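Local coordinates for branched-chain alpha-ketoacid decarboxylase (PDB 2VBF), which probably decarboxylates branched-chain and aromatic alpha-keto acids to aldehydes, using thiamine diphosphate and a magnesium ion as cofactors, at residues Y77-K86 with Y429-A440; K442-I450 with M532-Y543. One frame throughout, in Å; residues are numbered along the deposited sequence.

Contact 1. Residues Y77-K86 with Y429-A440; sequences YMADGYARTK and YTFPAALGSQIA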
loop_
_atom_site.group_PDB
_atom_site.type_symbol
_atom_site.label_atom_id
_atom_site.label_comp_id
_atom_site.label_asym_id
_atom_site.label_seq_id
_atom_site.Cartn_x
_atom_site.Cartn_y
_atom_site.Cartn_z
ATOM N N TYR A 77 -0.283 6.259 -7.143
ATOM C CA TYR A 77 -1.536 6.909 -7.489
ATOM C C TYR A 77 -1.290 8.285 -8.120
ATOM O O TYR A 77 -1.952 8.681 -9.087
ATOM C CB TYR A 77 -2.392 7.084 -6.237
ATOM C CG TYR A 77 -3.013 5.835 -5.619
ATOM C CD1 TYR A 77 -3.271 4.679 -6.363
ATOM C CD2 TYR A 77 -3.424 5.859 -4.279
ATOM C CE1 TYR A 77 -3.914 3.569 -5.774
ATOM C CE2 TYR A 77 -4.044 4.769 -3.692
ATOM C CZ TYR A 77 -4.286 3.633 -4.441
ATOM O OH TYR A 77 -4.912 2.569 -3.838
ATOM N N MET A 78 -0.368 9.023 -7.517
ATOM C CA MET A 78 -0.046 10.372 -7.982
ATOM C C MET A 78 0.535 10.355 -9.385
ATOM O O MET A 78 0.138 11.167 -10.220
ATOM C CB MET A 78 0.920 11.057 -7.026
ATOM C CG MET A 78 1.064 12.562 -7.274
ATOM S SD MET A 78 1.795 13.499 -5.897
ATOM C CE MET A 78 0.544 13.269 -4.643
ATOM N N ALA A 79 1.461 9.428 -9.620
ATOM C CA ALA A 79 2.053 9.226 -10.950
ATOM C C ALA A 79 0.988 8.870 -12.003
ATOM O O ALA A 79 1.013 9.373 -13.132
ATOM C CB ALA A 79 3.144 8.169 -10.887
ATOM N N ASP A 80 0.024 8.035 -11.622
ATOM C CA ASP A 80 -1.092 7.686 -12.492
ATOM C C ASP A 80 -1.906 8.944 -12.888
ATOM O O ASP A 80 -2.101 9.203 -14.070
ATOM C CB ASP A 80 -1.943 6.604 -11.802
ATOM C CG ASP A 80 -3.106 6.118 -12.629
ATOM O OD1 ASP A 80 -3.944 6.933 -13.057
ATOM O OD2 ASP A 80 -3.222 4.880 -12.769
ATOM N N GLY A 81 -2.353 9.740 -11.913
ATOM C CA GLY A 81 -3.025 11.002 -12.211
ATOM C C GLY A 81 -2.222 11.934 -13.103
ATOM O O GLY A 81 -2.747 12.530 -14.041
ATOM N N TYR A 82 -0.934 12.056 -12.814
ATOM C CA TYR A 82 -0.043 12.869 -13.640
ATOM C C TYR A 82 -0.021 12.343 -15.073
ATOM O O TYR A 82 -0.087 13.130 -16.020
ATOM C CB TYR A 82 1.348 12.836 -13.032
ATOM C CG TYR A 82 2.409 13.736 -13.640
ATOM C CD1 TYR A 82 2.694 14.978 -13.091
ATOM C CD2 TYR A 82 3.187 13.303 -14.705
ATOM C CE1 TYR A 82 3.712 15.792 -13.607
ATOM C CE2 TYR A 82 4.198 14.105 -15.234
ATOM C CZ TYR A 82 4.461 15.350 -14.680
ATOM O OH TYR A 82 5.491 16.147 -15.201
ATOM N N ALA A 83 0.034 11.016 -15.228
ATOM C CA ALA A 83 0.065 10.396 -16.558
ATOM C C ALA A 83 -1.211 10.684 -17.338
ATOM O O ALA A 83 -1.163 10.917 -18.547
ATOM C CB ALA A 83 0.298 8.887 -16.453
ATOM N N ARG A 84 -2.354 10.661 -16.655
ATOM C CA ARG A 84 -3.625 10.961 -17.303
ATOM C C ARG A 84 -3.652 12.344 -17.969
ATOM O O ARG A 84 -4.369 12.537 -18.939
ATOM C CB ARG A 84 -4.785 10.818 -16.328
ATOM C CG ARG A 84 -5.041 9.368 -16.001
ATOM C CD ARG A 84 -6.067 9.221 -14.901
ATOM N NE ARG A 84 -6.262 7.828 -14.498
ATOM C CZ ARG A 84 -7.408 7.163 -14.562
ATOM N NH1 ARG A 84 -8.476 7.700 -15.103
ATOM N NH2 ARG A 84 -7.472 5.924 -14.094
ATOM N N THR A 85 -2.881 13.284 -17.430
ATOM C CA THR A 85 -2.876 14.655 -17.907
ATOM C C THR A 85 -1.631 15.007 -18.729
ATOM O O THR A 85 -1.753 15.617 -19.808
ATOM C CB THR A 85 -3.073 15.606 -16.719
ATOM O OG1 THR A 85 -4.432 15.484 -16.278
ATOM C CG2 THR A 85 -2.813 17.062 -17.109
ATOM N N LYS A 86 -0.462 14.611 -18.227
ATOM C CA LYS A 86 0.835 14.853 -18.891
ATOM C C LYS A 86 1.093 13.871 -20.032
ATOM O O LYS A 86 1.875 14.173 -20.947
ATOM C CB LYS A 86 1.980 14.770 -17.870
ATOM C CG LYS A 86 3.226 15.596 -18.231
ATOM C CD LYS A 86 3.043 17.054 -17.805
ATOM C CE LYS A 86 4.277 17.894 -18.059
ATOM N NZ LYS A 86 4.006 19.311 -17.747
ATOM N N TYR A 429 -7.398 6.372 -4.282
ATOM C CA TYR A 429 -6.683 6.754 -5.494
ATOM C C TYR A 429 -6.797 8.247 -5.812
ATOM O O TYR A 429 -5.800 8.894 -6.143
ATOM C CB TYR A 429 -7.197 5.927 -6.699
ATOM C CG TYR A 429 -6.830 6.523 -8.041
ATOM C CD1 TYR A 429 -5.563 6.366 -8.564
ATOM C CD2 TYR A 429 -7.761 7.255 -8.773
ATOM C CE1 TYR A 429 -5.230 6.924 -9.800
ATOM C CE2 TYR A 429 -7.437 7.822 -10.003
ATOM C CZ TYR A 429 -6.156 7.657 -10.500
ATOM O OH TYR A 429 -5.819 8.226 -11.716
ATOM N N THR A 430 -8.019 8.775 -5.743
ATOM C CA THR A 430 -8.295 10.097 -6.309
ATOM C C THR A 430 -7.567 11.272 -5.650
ATOM O O THR A 430 -7.331 12.291 -6.308
ATOM C CB THR A 430 -9.805 10.421 -6.363
ATOM O OG1 THR A 430 -10.371 10.279 -5.059
ATOM C CG2 THR A 430 -10.507 9.507 -7.387
ATOM N N PHE A 431 -7.236 11.153 -4.372
ATOM C CA PHE A 431 -6.607 12.266 -3.678
ATOM C C PHE A 431 -5.177 12.494 -4.192
ATOM O O PHE A 431 -4.901 13.539 -4.778
ATOM C CB PHE A 431 -6.758 12.179 -2.144
ATOM C CG PHE A 431 -6.061 13.302 -1.401
ATOM C CD1 PHE A 431 -6.254 14.641 -1.775
ATOM C CD2 PHE A 431 -5.235 13.030 -0.330
ATOM C CE1 PHE A 431 -5.590 15.675 -1.086
ATOM C CE2 PHE A 431 -4.561 14.058 0.348
ATOM C CZ PHE A 431 -4.763 15.382 -0.027
ATOM N N PRO A 432 -4.266 11.506 -4.057
ATOM C CA PRO A 432 -2.967 11.741 -4.700
ATOM C C PRO A 432 -3.066 11.936 -6.224
ATOM O O PRO A 432 -2.320 12.733 -6.810
ATOM C CB PRO A 432 -2.161 10.476 -4.348
ATOM C CG PRO A 432 -2.873 9.857 -3.174
ATOM C CD PRO A 432 -4.318 10.215 -3.346
ATOM N N ALA A 433 -3.956 11.198 -6.875
ATOM C CA ALA A 433 -4.106 11.312 -8.334
ATOM C C ALA A 433 -4.505 12.736 -8.759
ATOM O O ALA A 433 -3.959 13.284 -9.725
ATOM C CB ALA A 433 -5.118 10.287 -8.850
ATOM N N ALA A 434 -5.443 13.347 -8.033
ATOM C CA ALA A 434 -5.842 14.723 -8.305
ATOM C C ALA A 434 -4.667 15.682 -8.175
ATOM O O ALA A 434 -4.528 16.616 -8.975
ATOM C CB ALA A 434 -6.977 15.142 -7.384
ATOM N N LEU A 435 -3.833 15.466 -7.162
ATOM C CA LEU A 435 -2.657 16.304 -6.945
ATOM C C LEU A 435 -1.668 16.119 -8.082
ATOM O O LEU A 435 -1.099 17.092 -8.578
ATOM C CB LEU A 435 -1.964 15.995 -5.619
ATOM C CG LEU A 435 -2.813 16.199 -4.359
ATOM C CD1 LEU A 435 -1.981 15.900 -3.115
ATOM C CD2 LEU A 435 -3.399 17.591 -4.278
ATOM N N GLY A 436 -1.447 14.874 -8.487
ATOM C CA GLY A 436 -0.533 14.591 -9.604
ATOM C C GLY A 436 -0.967 15.247 -10.907
ATOM O O GLY A 436 -0.165 15.852 -11.622
ATOM N N SER A 437 -2.244 15.108 -11.217
ATOM C CA SER A 437 -2.836 15.718 -12.398
ATOM C C SER A 437 -2.757 17.252 -12.313
ATOM O O SER A 437 -2.445 17.916 -13.302
ATOM C CB SER A 437 -4.280 15.256 -12.558
ATOM O OG SER A 437 -4.866 15.790 -13.735
ATOM N N GLN A 438 -3.014 17.810 -11.135
ATOM C CA GLN A 438 -2.909 19.262 -10.923
ATOM C C GLN A 438 -1.500 19.797 -11.159
ATOM O O GLN A 438 -1.345 20.896 -11.703
ATOM C CB GLN A 438 -3.388 19.642 -9.520
ATOM C CG GLN A 438 -3.372 21.138 -9.212
ATOM C CD GLN A 438 -4.294 21.949 -10.108
ATOM O OE1 GLN A 438 -5.435 22.222 -9.742
ATOM N NE2 GLN A 438 -3.800 22.329 -11.293
ATOM N N ILE A 439 -0.488 19.033 -10.736
ATOM C CA ILE A 439 0.924 19.349 -10.984
ATOM C C ILE A 439 1.209 19.283 -12.488
ATOM O O ILE A 439 1.911 20.145 -13.038
ATOM C CB ILE A 439 1.855 18.384 -10.201
ATOM C CG1 ILE A 439 1.782 18.691 -8.697
ATOM C CG2 ILE A 439 3.304 18.484 -10.699
ATOM C CD1 ILE A 439 2.339 17.594 -7.778
ATOM N N ALA A 440 0.636 18.272 -13.146
ATOM C CA ALA A 440 0.823 18.062 -14.590
ATOM C C ALA A 440 0.324 19.241 -15.445
ATOM O O ALA A 440 0.966 19.606 -16.433
ATOM C CB ALA A 440 0.125 16.751 -15.029
HETATM O O HOH W 1 4.140 19.672 -14.935
#

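Contact 2. Residues K442-I450 with M532-Y543; sequences KESRHLLFI and MKEAQADVNRMY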
loop_
_atom_site.group_PDB
_atom_site.type_symbol
_atom_site.label_atom_id
_atom_site.label_comp_id
_atom_site.label_asym_id
_atom_site.label_seq_id
_atom_site.Cartn_x
_atom_site.Cartn_y
_atom_site.Cartn_z
ATOM N N LYS A 442 -0.946 22.901 -14.410
ATOM C CA LYS A 442 -1.250 23.912 -13.403
ATOM C C LYS A 442 -2.230 24.976 -13.908
ATOM O O LYS A 442 -2.731 25.769 -13.119
ATOM C CB LYS A 442 0.034 24.561 -12.875
ATOM C CG LYS A 442 0.719 25.494 -13.843
ATOM N N GLU A 443 -2.524 24.970 -15.205
ATOM C CA GLU A 443 -3.512 25.878 -15.788
ATOM C C GLU A 443 -4.945 25.338 -15.761
ATOM O O GLU A 443 -5.888 26.071 -16.088
ATOM C CB GLU A 443 -3.132 26.243 -17.231
ATOM C CG GLU A 443 -1.689 26.733 -17.415
ATOM C CD GLU A 443 -1.370 27.995 -16.636
ATOM O OE1 GLU A 443 -2.299 28.768 -16.312
ATOM O OE2 GLU A 443 -0.176 28.225 -16.352
ATOM N N SER A 444 -5.121 24.070 -15.378
ATOM C CA SER A 444 -6.451 23.462 -15.311
ATOM C C SER A 444 -6.797 23.279 -13.842
ATOM O O SER A 444 -6.160 22.480 -13.166
ATOM C CB SER A 444 -6.493 22.116 -16.046
ATOM O OG SER A 444 -7.776 21.521 -15.921
ATOM N N ARG A 445 -7.778 24.039 -13.352
ATOM C CA ARG A 445 -8.167 24.000 -11.935
ATOM C C ARG A 445 -8.831 22.663 -11.642
ATOM O O ARG A 445 -9.850 22.333 -12.233
ATOM C CB ARG A 445 -9.130 25.137 -11.562
ATOM C CG ARG A 445 -9.362 25.332 -10.036
ATOM C CD ARG A 445 -8.417 26.370 -9.485
ATOM N NE ARG A 445 -8.340 26.449 -8.024
ATOM C CZ ARG A 445 -8.915 27.386 -7.268
ATOM N NH1 ARG A 445 -9.695 28.320 -7.806
ATOM N NH2 ARG A 445 -8.723 27.384 -5.953
ATOM N N HIS A 446 -8.254 21.930 -10.698
ATOM C CA HIS A 446 -8.785 20.644 -10.281
ATOM C C HIS A 446 -9.779 20.762 -9.139
ATOM O O HIS A 446 -9.505 21.420 -8.117
ATOM C CB HIS A 446 -7.651 19.693 -9.915
ATOM C CG HIS A 446 -6.929 19.157 -11.108
ATOM N ND1 HIS A 446 -6.373 19.983 -12.069
ATOM C CD2 HIS A 446 -6.670 17.887 -11.505
ATOM C CE1 HIS A 446 -5.801 19.237 -13.002
ATOM N NE2 HIS A 446 -5.981 17.963 -12.692
ATOM N N LEU A 447 -10.919 20.118 -9.341
ATOM C CA LEU A 447 -11.965 19.966 -8.353
ATOM C C LEU A 447 -12.054 18.481 -8.004
ATOM O O LEU A 447 -12.356 17.657 -8.869
ATOM C CB LEU A 447 -13.299 20.450 -8.919
ATOM C CG LEU A 447 -13.523 21.973 -8.946
ATOM C CD1 LEU A 447 -12.573 22.688 -9.901
ATOM C CD2 LEU A 447 -14.957 22.259 -9.306
ATOM N N LEU A 448 -11.751 18.155 -6.744
ATOM C CA LEU A 448 -11.802 16.781 -6.224
ATOM C C LEU A 448 -13.042 16.535 -5.383
ATOM O O LEU A 448 -13.332 17.300 -4.471
ATOM C CB LEU A 448 -10.576 16.499 -5.355
ATOM C CG LEU A 448 -10.528 15.155 -4.619
ATOM C CD1 LEU A 448 -10.493 13.993 -5.628
ATOM C CD2 LEU A 448 -9.353 15.097 -3.669
ATOM N N PHE A 449 -13.727 15.437 -5.681
ATOM C CA PHE A 449 -14.811 14.940 -4.869
ATOM C C PHE A 449 -14.418 13.559 -4.373
ATOM O O PHE A 449 -14.322 12.610 -5.163
ATOM C CB PHE A 449 -16.098 14.886 -5.679
ATOM C CG PHE A 449 -16.527 16.243 -6.187
ATOM C CD1 PHE A 449 -17.315 17.070 -5.402
ATOM C CD2 PHE A 449 -16.089 16.706 -7.412
ATOM C CE1 PHE A 449 -17.685 18.329 -5.848
ATOM C CE2 PHE A 449 -16.461 17.965 -7.863
ATOM C CZ PHE A 449 -17.257 18.774 -7.077
ATOM N N ILE A 450 -14.176 13.473 -3.070
ATOM C CA ILE A 450 -13.742 12.240 -2.423
ATOM C C ILE A 450 -14.556 11.999 -1.148
ATOM O O ILE A 450 -14.867 12.937 -0.411
ATOM C CB ILE A 450 -12.218 12.265 -2.143
ATOM C CG1 ILE A 450 -11.742 10.902 -1.619
ATOM C CG2 ILE A 450 -11.826 13.394 -1.169
ATOM C CD1 ILE A 450 -10.216 10.763 -1.611
ATOM N N MET A 532 -18.337 27.448 -3.062
ATOM C CA MET A 532 -17.895 27.083 -4.404
ATOM C C MET A 532 -17.466 28.312 -5.209
ATOM O O MET A 532 -16.420 28.301 -5.845
ATOM C CB MET A 532 -18.991 26.328 -5.151
ATOM C CG MET A 532 -18.726 26.185 -6.630
ATOM S SD MET A 532 -17.369 25.069 -6.996
ATOM C CE MET A 532 -18.379 23.626 -7.278
ATOM N N LYS A 533 -18.282 29.364 -5.181
ATOM C CA LYS A 533 -17.970 30.596 -5.915
ATOM C C LYS A 533 -16.727 31.275 -5.351
ATOM O O LYS A 533 -15.870 31.759 -6.101
ATOM C CB LYS A 533 -19.157 31.558 -5.845
ATOM C CG LYS A 533 -20.355 31.109 -6.644
ATOM C CD LYS A 533 -21.475 32.123 -6.514
ATOM C CE LYS A 533 -22.566 31.884 -7.541
ATOM N NZ LYS A 533 -23.661 32.908 -7.427
ATOM N N GLU A 534 -16.650 31.307 -4.025
ATOM C CA GLU A 534 -15.504 31.837 -3.285
ATOM C C GLU A 534 -14.241 31.098 -3.727
ATOM O O GLU A 534 -13.240 31.722 -4.100
ATOM C CB GLU A 534 -15.765 31.654 -1.780
ATOM C CG GLU A 534 -14.694 32.154 -0.816
ATOM C CD GLU A 534 -14.964 31.721 0.632
ATOM O OE1 GLU A 534 -16.009 31.078 0.884
ATOM O OE2 GLU A 534 -14.130 32.019 1.512
ATOM N N ALA A 535 -14.306 29.768 -3.697
ATOM C CA ALA A 535 -13.176 28.913 -4.103
ATOM C C ALA A 535 -12.765 29.171 -5.553
ATOM O O ALA A 535 -11.588 29.438 -5.832
ATOM C CB ALA A 535 -13.528 27.430 -3.903
ATOM N N GLN A 536 -13.733 29.124 -6.466
ATOM C CA GLN A 536 -13.470 29.350 -7.896
ATOM C C GLN A 536 -12.836 30.708 -8.197
ATOM O O GLN A 536 -11.967 30.822 -9.061
ATOM C CB GLN A 536 -14.762 29.221 -8.695
ATOM C CG GLN A 536 -15.278 27.812 -8.758
ATOM C CD GLN A 536 -14.543 26.975 -9.767
ATOM O OE1 GLN A 536 -13.350 27.168 -10.011
ATOM N NE2 GLN A 536 -15.251 26.027 -10.363
ATOM N N ALA A 537 -13.286 31.734 -7.485
ATOM C CA ALA A 537 -12.745 33.089 -7.642
ATOM C C ALA A 537 -11.293 33.190 -7.189
ATOM O O ALA A 537 -10.480 33.854 -7.829
ATOM C CB ALA A 537 -13.609 34.086 -6.866
ATOM N N ASP A 538 -10.971 32.513 -6.090
ATOM C CA ASP A 538 -9.666 32.616 -5.451
ATOM C C ASP A 538 -8.747 31.518 -5.984
ATOM O O ASP A 538 -8.637 30.442 -5.399
ATOM C CB ASP A 538 -9.853 32.513 -3.933
ATOM C CG ASP A 538 -8.558 32.594 -3.153
ATOM O OD1 ASP A 538 -7.506 33.011 -3.686
ATOM O OD2 ASP A 538 -8.604 32.220 -1.966
ATOM N N VAL A 539 -8.081 31.807 -7.096
ATOM C CA VAL A 539 -7.214 30.828 -7.773
ATOM C C VAL A 539 -5.850 30.608 -7.095
ATOM O O VAL A 539 -5.108 29.699 -7.476
ATOM C CB VAL A 539 -6.980 31.221 -9.259
ATOM C CG1 VAL A 539 -8.304 31.361 -9.990
ATOM C CG2 VAL A 539 -6.150 32.516 -9.356
ATOM N N ASN A 540 -5.512 31.418 -6.090
ATOM C CA ASN A 540 -4.181 31.356 -5.482
ATOM C C ASN A 540 -4.113 30.617 -4.149
ATOM O O ASN A 540 -3.067 30.626 -3.483
ATOM C CB ASN A 540 -3.616 32.769 -5.326
ATOM C CG ASN A 540 -3.396 33.457 -6.664
ATOM O OD1 ASN A 540 -2.730 32.924 -7.552
ATOM N ND2 ASN A 540 -3.972 34.638 -6.815
ATOM N N ARG A 541 -5.214 29.980 -3.762
ATOM C CA ARG A 541 -5.217 29.130 -2.572
ATOM C C ARG A 541 -5.953 27.818 -2.827
ATOM O O ARG A 541 -6.796 27.723 -3.714
ATOM C CB ARG A 541 -5.833 29.866 -1.374
ATOM C CG ARG A 541 -4.871 30.907 -0.738
ATOM C CD ARG A 541 -5.456 31.537 0.515
ATOM N NE ARG A 541 -6.666 32.286 0.216
ATOM C CZ ARG A 541 -7.400 32.927 1.125
ATOM N NH1 ARG A 541 -7.053 32.915 2.402
ATOM N NH2 ARG A 541 -8.488 33.582 0.752
ATOM N N MET A 542 -5.598 26.816 -2.033
ATOM C CA MET A 542 -6.267 25.529 -2.021
ATOM C C MET A 542 -7.509 25.657 -1.142
ATOM O O MET A 542 -7.493 26.366 -0.128
ATOM C CB MET A 542 -5.324 24.458 -1.450
ATOM C CG MET A 542 -5.883 23.050 -1.405
ATOM S SD MET A 542 -4.583 21.869 -1.007
ATOM C CE MET A 542 -5.554 20.602 -0.204
ATOM N N TYR A 543 -8.580 24.981 -1.531
ATOM C CA TYR A 543 -9.794 24.938 -0.733
ATOM C C TYR A 543 -10.053 23.507 -0.258
ATOM O O TYR A 543 -9.896 22.554 -1.025
ATOM C CB TYR A 543 -10.981 25.523 -1.504
ATOM C CG TYR A 543 -10.945 27.024 -1.438
ATOM C CD1 TYR A 543 -9.956 27.736 -2.112
ATOM C CD2 TYR A 543 -11.850 27.735 -0.657
ATOM C CE1 TYR A 543 -9.881 29.122 -2.029
ATOM C CE2 TYR A 543 -11.787 29.120 -0.570
ATOM C CZ TYR A 543 -10.804 29.806 -1.261
ATOM O OH TYR A 543 -10.732 31.175 -1.167
HETATM O O HOH W 2 -10.982 28.581 -10.581
#

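Contact 1. Residues Y77-K86 with Y429-A440
Gly81 and Gly436 bring the helices of 77-86 and 430-440 together, their axes 6.5 Å apart and crossing at -41°. A side-chain carbon at either position would run into a carbonyl oxygen, Ala433 O for Gly81 and Met78 O for Gly436. Backbone CA-H...O contacts fill the seam instead; Gly436 CA meets Met78 O at 3.5 Å, nearly straight at 170°.

Among the rings, Tyr77 lies with one face over the backbone of Tyr429, whose CA is 3.7 Å from the ring centroid. The Tyr429 ring also turns its edge to that face, an offset edge-to-face pair. Further along, Ala440 CB sits over a face of the Tyr82 ring while Ile439 CG2 meets its edge. Met78 folds back at its last torsion (chi3 -65°), which lays CE against Pro432 CB and Leu435 CB.

Of the polar contacts, Tyr429 OH donates to Asp80 OD1 over 2.6 Å, coming from above the carboxylate plane. Asp80 OD1 also lies in the plane of the Arg84 guanidinium, whose NE makes a salt bridge to it at 2.9 Å. Two donors thus hold this buried oxygen, and Ser109 takes Asp80 OD2. Thr85 OG1 and Ser437 OG share a 2.6 Å hydrogen bond. Lys86 NZ, salt-bridged to Glu41, reaches Ala440 O only weakly, and a water links it to Ile439 O.

Such glycine- and alanine-lined close helix packing here joins the N-terminal and C-terminal TPP-binding domains of a thiamine diphosphate enzyme, with the side chain of Tyr77 about 5 Å from a bound thiamine diphosphate.

Contact 2. Residues K442-I450 with M532-Y543
Strand 445-450 runs at 149° to helix 532-537, with axes 11.1 Å apart, so side chains must span the gap. Arg445 does most of this. Its CG is anti to the backbone N (chi1 -168°) and the chain bends at chi2, carrying the guanidinium to the end of the helix and the type I turn from Asp538 to Arg541. There NH1 of Arg445 donates to Ala535 O at 3.0 Å, tilted from the carbonyl plane, and NH2 of Arg445 makes a weak bond to Asp538 O at 3.1 Å. Val539 CA lies over one face of the guanidinium, offset toward its rim. At the edge a water accepts a hydrogen bond from Arg445 NH1 and donates to Gln536 O and Gln536 OE1. The positive group faces carbonyls at the C-terminal end of the helix, where the dipole would probably favour it. With an alanine here, Ala535 O would probably lose this donor and Val539 the flat group beneath it.

Asp538 is held by its own segment: its OD2 receives NE and NH2 of Arg541, and Tyr543 OH reaches Asp538 OD2 by its anti lone pair at 2.5 Å. Deeper in, Leu447 CD2 touches Met532 CE at 4.2 Å and Gln536 NE2 at 3.9 Å; that amide nitrogen bonds to Glu394.

Strand 445-451 lies between strands 394-398 and 473-478 in the parallel sheet of the C-terminal TPP-binding domain. Arg445 NE bonds to Asn471 O just before strand 473-478, and Met532, Ala535 and Gln536 pack on that strand as helix 525-537 leads into strand 542-548.

Overall arrangement
Contacts 1 and 2 have centres 16 Å apart and follow one another along the chain, helix 430-440 leading into strand 445-451. They meet directly at His446: its NE2 lies 2.7 Å from Ser437 OG and its backbone N lies 3.0 Å from Gln438 OE1, both probable hydrogen bonds. Thr430 and Phe431 pack on Leu448 and Ile450 as well. Helix 430-440 therefore ties the N-terminal domain to the parallel sheet of the C-terminal TPP-binding domain, which helix 525-537 also packs against. Contact 1 is the one close to thiamine diphosphate; contact 2 lies away from the annotated sites, yet its strand runs on toward Asp452, which binds the magnesium ion.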